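Sugar ABC transporter, sugar-binding protein (Streptococcus pneumoniae, PDB 2HEU) probably captures a sugar, likely raffinose-type oligosaccharides, outside the cell and delivers it to a membrane ABC transporter for import. Local coordinates at residues 118-130 against 287-299. Residues are numbered along the deposited sequence; the frame is centred on the assembly and turned at random.
Sequences KVYNVPFTANAYG and LTVGAGDLAWSIS
With CG set beside the backbone N (chi1 -62°), the F124 ring reaches across to the indole of W296. The phenyl edge is turned toward the face of the indole's six-membered ring (edge-to-face, planes at 65°); F124 CE2 lies 3.5 Å from W296 CD2, over one indole face but offset toward its rim. M315 of helix 305-315 touches both side chains. V122 CG1 covers a face of the phenyl ring, while L294 O meets its edge. That same carbonyl oxygen accepts two backbone bonds, from F124 N at 2.8 Å and from T125 N, and so holds the turn at 124-125 against 294. T125 then folds its hydroxyl back between its N and carbonyl carbon (chi1 67°), where OG1 takes the N-H of L294 at 3.0 Å; a water links OG1 to D293 OD2, which is also salt-bridged to K27.

Further along, N127 OD1 receives A291 N at 2.9 Å from above the amide plane, and W361 supplies a second donor. N127 N bonds in return to A291 O, tying the two loops together side chain to backbone and backbone to backbone. The ends are closed by hydroxyls: S297 OG donates to Y120 O at 2.7 Å and accepts from N121 ND2, and T288 OG1 donates to Y129 O at 2.7 Å. Between them V122 and W296 form an antiparallel hydrogen-bonded pair, with V122 N to W296 O at 2.8 Å.

The two segments thus run roughly antiparallel from the five-stranded mixed sheet containing 122-123 and 295-298 to strands 129-134 and 288-290 in the other lobe, side-by-side connections between the lobes, consistent with the interdomain hinge of periplasmic-type solute-binding proteins.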
ATOM      1  N   LYS A 118     -20.229   0.124   8.602  1.00 18.59           N
ATOM      2  CA  LYS A 118     -20.365  -1.265   8.201  1.00 17.92           C
ATOM      3  C   LYS A 118     -19.211  -1.697   7.363  1.00 16.33           C
ATOM      4  O   LYS A 118     -18.645  -0.873   6.636  1.00 16.69           O
ATOM      5  CB  LYS A 118     -21.706  -1.422   7.449  1.00 17.98           C
ATOM      6  CG  LYS A 118     -22.890  -1.157   8.275  1.00 21.01           C
ATOM      7  CD  LYS A 118     -24.193  -1.164   7.474  1.00 26.26           C
ATOM      8  CE  LYS A 118     -24.379   0.116   6.740  1.00 29.20           C
ATOM      9  NZ  LYS A 118     -24.834   1.219   7.696  1.00 34.02           N
ATOM     10  N   VAL A 119     -18.792  -2.931   7.523  1.00 16.43           N
ATOM     11  CA  VAL A 119     -17.705  -3.457   6.766  1.00 15.04           C
ATOM     12  C   VAL A 119     -18.195  -4.186   5.540  1.00 14.93           C
ATOM     13  O   VAL A 119     -19.024  -5.076   5.604  1.00 16.06           O
ATOM     14  CB  VAL A 119     -16.851  -4.427   7.668  1.00 15.55           C
ATOM     15  CG1 VAL A 119     -15.825  -5.189   6.845  1.00 15.30           C
ATOM     16  CG2 VAL A 119     -16.238  -3.666   8.806  1.00 18.08           C
ATOM     17  N   TYR A 120     -17.612  -3.828   4.368  1.00 13.23           N
ATOM     18  CA  TYR A 120     -17.956  -4.379   3.117  1.00 13.00           C
ATOM     19  C   TYR A 120     -16.846  -5.091   2.407  1.00 12.70           C
ATOM     20  O   TYR A 120     -17.041  -5.490   1.237  1.00 13.32           O
ATOM     21  CB  TYR A 120     -18.512  -3.247   2.189  1.00 14.70           C
ATOM     22  CG  TYR A 120     -19.792  -2.601   2.678  1.00 15.59           C
ATOM     23  CD1 TYR A 120     -21.042  -3.190   2.400  1.00 16.31           C
ATOM     24  CD2 TYR A 120     -19.778  -1.476   3.460  1.00 16.76           C
ATOM     25  CE1 TYR A 120     -22.246  -2.645   2.813  1.00 17.65           C
ATOM     26  CE2 TYR A 120     -20.960  -0.940   3.891  1.00 18.00           C
ATOM     27  CZ  TYR A 120     -22.187  -1.540   3.622  1.00 18.63           C
ATOM     28  OH  TYR A 120     -23.370  -0.965   4.015  1.00 22.22           O
ATOM     29  N   ASN A 121     -15.681  -5.234   3.028  1.00 12.29           N
ATOM     30  CA  ASN A 121     -14.535  -5.776   2.326  1.00 10.99           C
ATOM     31  C   ASN A 121     -13.683  -6.505   3.324  1.00 11.76           C
ATOM     32  O   ASN A 121     -13.498  -5.993   4.468  1.00 12.80           O
ATOM     33  CB  ASN A 121     -13.773  -4.645   1.629  1.00 11.46           C
ATOM     34  CG  ASN A 121     -12.570  -5.042   0.875  1.00 11.16           C
ATOM     35  OD1 ASN A 121     -11.504  -5.216   1.428  1.00 12.52           O
ATOM     36  ND2 ASN A 121     -12.742  -5.178  -0.469  1.00 11.83           N
ATOM     37  N   VAL A 122     -13.143  -7.643   2.972  1.00 11.65           N
ATOM     38  CA  VAL A 122     -12.160  -8.394   3.777  1.00 10.69           C
ATOM     39  C   VAL A 122     -10.761  -8.102   3.248  1.00 10.75           C
ATOM     40  O   VAL A 122     -10.426  -8.550   2.119  1.00 10.37           O
ATOM     41  CB  VAL A 122     -12.392  -9.935   3.708  1.00 11.06           C
ATOM     42  CG1 VAL A 122     -11.431 -10.635   4.561  1.00 12.64           C
ATOM     43  CG2 VAL A 122     -13.871 -10.230   4.117  1.00 14.07           C
ATOM     44  N   PRO A 123      -9.973  -7.309   3.971  0.50 11.56           N
ATOM     45  CA  PRO A 123      -8.583  -7.104   3.500  0.50 10.87           C
ATOM     46  C   PRO A 123      -7.761  -8.282   4.013  0.50 11.69           C
ATOM     47  O   PRO A 123      -7.544  -8.403   5.215  0.50 16.38           O
ATOM     48  CB  PRO A 123      -8.191  -5.700   4.064  0.50 10.98           C
ATOM     49  CG  PRO A 123      -9.461  -5.211   4.841  0.50 12.09           C
ATOM     50  CD  PRO A 123     -10.263  -6.430   5.123  0.50 12.96           C
ATOM     51  N   PHE A 124      -7.395  -9.186   3.124  1.00 11.27           N
ATOM     52  CA  PHE A 124      -6.516 -10.319   3.461  1.00 11.20           C
ATOM     53  C   PHE A 124      -5.098  -9.864   3.561  1.00 11.56           C
ATOM     54  O   PHE A 124      -4.370 -10.355   4.435  1.00 12.93           O
ATOM     55  CB  PHE A 124      -6.619 -11.416   2.374  1.00 11.60           C
ATOM     56  CG  PHE A 124      -7.973 -12.006   2.234  1.00 11.12           C
ATOM     57  CD1 PHE A 124      -8.351 -13.044   3.019  1.00 11.14           C
ATOM     58  CD2 PHE A 124      -8.927 -11.510   1.324  1.00 10.25           C
ATOM     59  CE1 PHE A 124      -9.597 -13.630   2.902  1.00 12.63           C
ATOM     60  CE2 PHE A 124     -10.159 -12.058   1.214  1.00 11.46           C
ATOM     61  CZ  PHE A 124     -10.497 -13.117   2.000  1.00 12.20           C
ATOM     62  N   THR A 125      -4.588  -9.073   2.598  1.00 11.21           N
ATOM     63  CA  THR A 125      -3.249  -8.583   2.629  1.00 10.90           C
ATOM     64  C   THR A 125      -3.257  -7.099   2.391  1.00 10.38           C
ATOM     65  O   THR A 125      -4.260  -6.506   1.953  1.00 10.65           O
ATOM     66  CB  THR A 125      -2.367  -9.208   1.582  1.00 11.87           C
ATOM     67  OG1 THR A 125      -2.803  -8.802   0.281  1.00 11.44           O
ATOM     68  CG2 THR A 125      -2.305 -10.762   1.696  1.00 13.19           C
ATOM     69  N   ALA A 126      -2.135  -6.442   2.715  1.00 11.23           N
ATOM     70  CA  ALA A 126      -1.978  -5.019   2.452  1.00 10.87           C
ATOM     71  C   ALA A 126      -0.591  -4.747   2.019  1.00 10.10           C
ATOM     72  O   ALA A 126       0.319  -5.516   2.295  1.00 11.66           O
ATOM     73  CB  ALA A 126      -2.261  -4.194   3.723  1.00 11.68           C
ATOM     74  N   ASN A 127      -0.392  -3.624   1.332  1.00  9.46           N
ATOM     75  CA  ASN A 127       0.912  -3.108   1.117  1.00 10.04           C
ATOM     76  C   ASN A 127       1.382  -2.203   2.270  1.00  9.48           C
ATOM     77  O   ASN A 127       0.627  -1.890   3.160  1.00  9.27           O
ATOM     78  CB  ASN A 127       1.042  -2.478  -0.287  1.00 10.38           C
ATOM     79  CG  ASN A 127       0.016  -1.445  -0.566  1.00 11.18           C
ATOM     80  OD1 ASN A 127      -0.320  -0.600   0.259  1.00 11.59           O
ATOM     81  ND2 ASN A 127      -0.537  -1.504  -1.728  1.00 20.60           N
ATOM     82  N   ALA A 128       2.661  -1.846   2.200  1.00  9.17           N
ATOM     83  CA  ALA A 128       3.320  -0.975   3.157  1.00  9.07           C
ATOM     84  C   ALA A 128       4.349  -0.160   2.403  1.00  8.66           C
ATOM     85  O   ALA A 128       4.599  -0.404   1.203  1.00  9.07           O
ATOM     86  CB  ALA A 128       3.895  -1.751   4.304  1.00  9.85           C
ATOM     87  N   TYR A 129       4.985   0.768   3.091  1.00  8.29           N
ATOM     88  CA  TYR A 129       5.977   1.643   2.471  1.00  7.93           C
ATOM     89  C   TYR A 129       7.071   1.964   3.425  1.00  8.06           C
ATOM     90  O   TYR A 129       6.860   2.157   4.635  1.00  9.59           O
ATOM     91  CB  TYR A 129       5.270   2.944   2.028  1.00  9.12           C
ATOM     92  CG  TYR A 129       6.138   3.863   1.191  1.00  8.59           C
ATOM     93  CD1 TYR A 129       6.025   3.871  -0.189  1.00  8.51           C
ATOM     94  CD2 TYR A 129       7.067   4.699   1.765  1.00  8.77           C
ATOM     95  CE1 TYR A 129       6.850   4.712  -1.003  1.00  8.35           C
ATOM     96  CE2 TYR A 129       7.865   5.539   1.035  1.00  8.02           C
ATOM     97  CZ  TYR A 129       7.757   5.564  -0.369  1.00  7.60           C
ATOM     98  OH  TYR A 129       8.519   6.437  -1.065  1.00  8.36           O
ATOM     99  N   GLY A 130       8.280   2.061   2.938  1.00  7.67           N
ATOM    100  CA  GLY A 130       9.400   2.472   3.787  1.00  8.74           C
ATOM    101  C   GLY A 130      10.681   2.583   2.966  1.00  8.22           C
ATOM    102  O   GLY A 130      10.644   2.864   1.774  1.00  8.44           O
ATOM    103  N   LEU A 287       6.322   5.386  11.346  1.00  9.13           N
ATOM    104  CA  LEU A 287       5.046   4.991  10.771  1.00  8.91           C
ATOM    105  C   LEU A 287       5.287   4.333   9.415  1.00  8.64           C
ATOM    106  O   LEU A 287       6.307   4.574   8.773  1.00  9.57           O
ATOM    107  CB  LEU A 287       4.160   6.212  10.569  1.00  9.83           C
ATOM    108  CG  LEU A 287       3.712   6.951  11.804  1.00  9.69           C
ATOM    109  CD1 LEU A 287       2.975   8.222  11.478  1.00 11.52           C
ATOM    110  CD2 LEU A 287       2.809   6.053  12.733  1.00 11.57           C
ATOM    111  N   THR A 288       4.312   3.550   8.983  1.00  8.60           N
ATOM    112  CA  THR A 288       4.219   3.121   7.596  1.00  8.28           C
ATOM    113  C   THR A 288       2.803   3.428   7.082  1.00  7.85           C
ATOM    114  O   THR A 288       1.939   3.848   7.851  1.00  8.54           O
ATOM    115  CB  THR A 288       4.658   1.657   7.431  1.00  8.63           C
ATOM    116  OG1 THR A 288       4.741   1.359   6.029  1.00  8.55           O
ATOM    117  CG2 THR A 288       3.721   0.665   8.058  1.00  9.79           C
ATOM    118  N   VAL A 289       2.634   3.259   5.785  1.00  8.35           N
ATOM    119  CA  VAL A 289       1.371   3.559   5.108  1.00  8.07           C
ATOM    120  C   VAL A 289       1.154   2.492   4.054  1.00  8.37           C
ATOM    121  O   VAL A 289       2.093   1.976   3.486  1.00  8.78           O
ATOM    122  CB  VAL A 289       1.406   4.985   4.470  1.00  8.50           C
ATOM    123  CG1 VAL A 289       2.492   5.149   3.436  1.00  9.46           C
ATOM    124  CG2 VAL A 289       0.040   5.369   3.934  1.00 10.08           C
ATOM    125  N   GLY A 290      -0.117   2.152   3.844  1.00  8.63           N
ATOM    126  CA  GLY A 290      -0.474   1.192   2.838  1.00  9.49           C
ATOM    127  C   GLY A 290      -1.938   0.912   2.903  1.00 10.00           C
ATOM    128  O   GLY A 290      -2.686   1.541   3.683  1.00 10.69           O
ATOM    129  N   ALA A 291      -2.436  -0.048   2.098  1.00 10.00           N
ATOM    130  CA  ALA A 291      -3.862  -0.403   2.150  1.00 10.33           C
ATOM    131  C   ALA A 291      -4.037  -1.799   1.628  1.00 10.44           C
ATOM    132  O   ALA A 291      -3.175  -2.399   1.051  1.00 10.34           O
ATOM    133  CB  ALA A 291      -4.718   0.589   1.364  1.00 12.44           C
ATOM    134  N   GLY A 292      -5.254  -2.296   1.754  1.00 11.06           N
ATOM    135  CA  GLY A 292      -5.615  -3.646   1.294  1.00 11.06           C
ATOM    136  C   GLY A 292      -5.254  -3.858  -0.159  1.00 10.68           C
ATOM    137  O   GLY A 292      -5.483  -2.991  -1.007  1.00 11.20           O
ATOM    138  N   ASP A 293      -4.768  -5.074  -0.416  1.00 10.18           N
ATOM    139  CA  ASP A 293      -4.283  -5.469  -1.700  1.00 10.91           C
ATOM    140  C   ASP A 293      -5.141  -6.690  -2.183  1.00 10.13           C
ATOM    141  O   ASP A 293      -6.042  -6.504  -3.013  1.00 10.91           O
ATOM    142  CB  ASP A 293      -2.767  -5.796  -1.604  1.00 12.25           C
ATOM    143  CG  ASP A 293      -2.158  -6.228  -2.914  1.00 14.57           C
ATOM    144  OD1 ASP A 293      -2.682  -5.749  -3.951  1.00 24.17           O
ATOM    145  OD2 ASP A 293      -1.181  -7.018  -2.995  1.00 15.55           O
ATOM    146  N   LEU A 294      -4.855  -7.873  -1.661  1.00 10.05           N
ATOM    147  CA  LEU A 294      -5.859  -8.961  -1.794  1.00 10.00           C
ATOM    148  C   LEU A 294      -6.969  -8.665  -0.846  1.00 10.22           C
ATOM    149  O   LEU A 294      -6.784  -8.732   0.388  1.00 10.70           O
ATOM    150  CB  LEU A 294      -5.199 -10.312  -1.526  1.00 10.56           C
ATOM    151  CG  LEU A 294      -6.142 -11.503  -1.948  1.00 11.71           C
ATOM    152  CD1 LEU A 294      -6.154 -11.687  -3.478  1.00 12.88           C
ATOM    153  CD2 LEU A 294      -5.754 -12.782  -1.233  1.00 11.95           C
ATOM    154  N   ALA A 295      -8.099  -8.222  -1.379  1.00  9.42           N
ATOM    155  CA  ALA A 295      -9.147  -7.573  -0.576  1.00 10.16           C
ATOM    156  C   ALA A 295     -10.422  -7.807  -1.353  1.00  9.77           C
ATOM    157  O   ALA A 295     -10.531  -7.416  -2.492  1.00  9.65           O
ATOM    158  CB  ALA A 295      -8.864  -6.105  -0.368  1.00 10.67           C
ATOM    159  N   TRP A 296     -11.382  -8.502  -0.705  1.00  9.98           N
ATOM    160  CA  TRP A 296     -12.581  -8.989  -1.408  1.00  9.51           C
ATOM    161  C   TRP A 296     -13.852  -8.473  -0.814  1.00  9.86           C
ATOM    162  O   TRP A 296     -14.041  -8.384   0.400  1.00 10.96           O
ATOM    163  CB  TRP A 296     -12.656 -10.519  -1.406  1.00  9.94           C
ATOM    164  CG  TRP A 296     -11.560 -11.259  -2.084  1.00  9.36           C
ATOM    165  CD1 TRP A 296     -10.540 -10.725  -2.862  1.00  9.37           C
ATOM    166  CD2 TRP A 296     -11.279 -12.656  -2.055  1.00  9.98           C
ATOM    167  NE1 TRP A 296      -9.718 -11.709  -3.297  1.00  9.76           N
ATOM    168  CE2 TRP A 296     -10.169 -12.936  -2.857  1.00  9.76           C
ATOM    169  CE3 TRP A 296     -11.972 -13.729  -1.450  1.00 11.03           C
ATOM    170  CZ2 TRP A 296      -9.665 -14.232  -3.057  1.00 10.69           C
ATOM    171  CZ3 TRP A 296     -11.480 -14.997  -1.668  1.00 11.43           C
ATOM    172  CH2 TRP A 296     -10.349 -15.236  -2.449  1.00 11.16           C
ATOM    173  N   SER A 297     -14.786  -8.202  -1.734  1.00  9.50           N
ATOM    174  CA  SER A 297     -16.182  -7.844  -1.434  1.00 10.90           C
ATOM    175  C   SER A 297     -17.134  -8.820  -2.169  1.00 10.28           C
ATOM    176  O   SER A 297     -16.695  -9.476  -3.135  1.00 11.48           O
ATOM    177  CB  SER A 297     -16.455  -6.412  -1.860  1.00 10.76           C
ATOM    178  OG  SER A 297     -15.665  -5.482  -1.129  1.00 11.64           O
ATOM    179  N   ILE A 298     -18.346  -8.917  -1.685  1.00 10.93           N
ATOM    180  CA  ILE A 298     -19.341  -9.838  -2.268  1.00 10.87           C
ATOM    181  C   ILE A 298     -20.447  -9.026  -2.832  1.00 11.18           C
ATOM    182  O   ILE A 298     -20.964  -8.108  -2.196  1.00 12.22           O
ATOM    183  CB  ILE A 298     -19.865 -10.805  -1.205  1.00 12.17           C
ATOM    184  CG1 ILE A 298     -18.737 -11.623  -0.563  1.00 11.61           C
ATOM    185  CG2 ILE A 298     -20.954 -11.716  -1.798  1.00 12.55           C
ATOM    186  CD1 ILE A 298     -19.228 -12.526   0.550  1.00 13.48           C
ATOM    187  N   SER A 299     -20.883  -9.331  -4.067  1.00 11.77           N
ATOM    188  CA  SER A 299     -22.064  -8.646  -4.597  1.00 12.61           C
ATOM    189  C   SER A 299     -23.285  -8.848  -3.700  1.00 13.97           C
ATOM    190  O   SER A 299     -23.641  -9.965  -3.329  1.00 14.01           O
ATOM    191  CB  SER A 299     -22.393  -9.232  -5.973  1.00 13.71           C
ATOM    192  OG  SER A 299     -23.599  -8.648  -6.449  1.00 14.98           O
TER
HETATM  193  O   HOH W   1     -19.102  -7.203   0.464  1.00 13.07           O
HETATM  194  O   HOH W   2      -1.160  -9.482  -1.847  1.00 14.31           O
HETATM  195  O   HOH W   3       7.856   3.695   6.760  1.00 10.36           O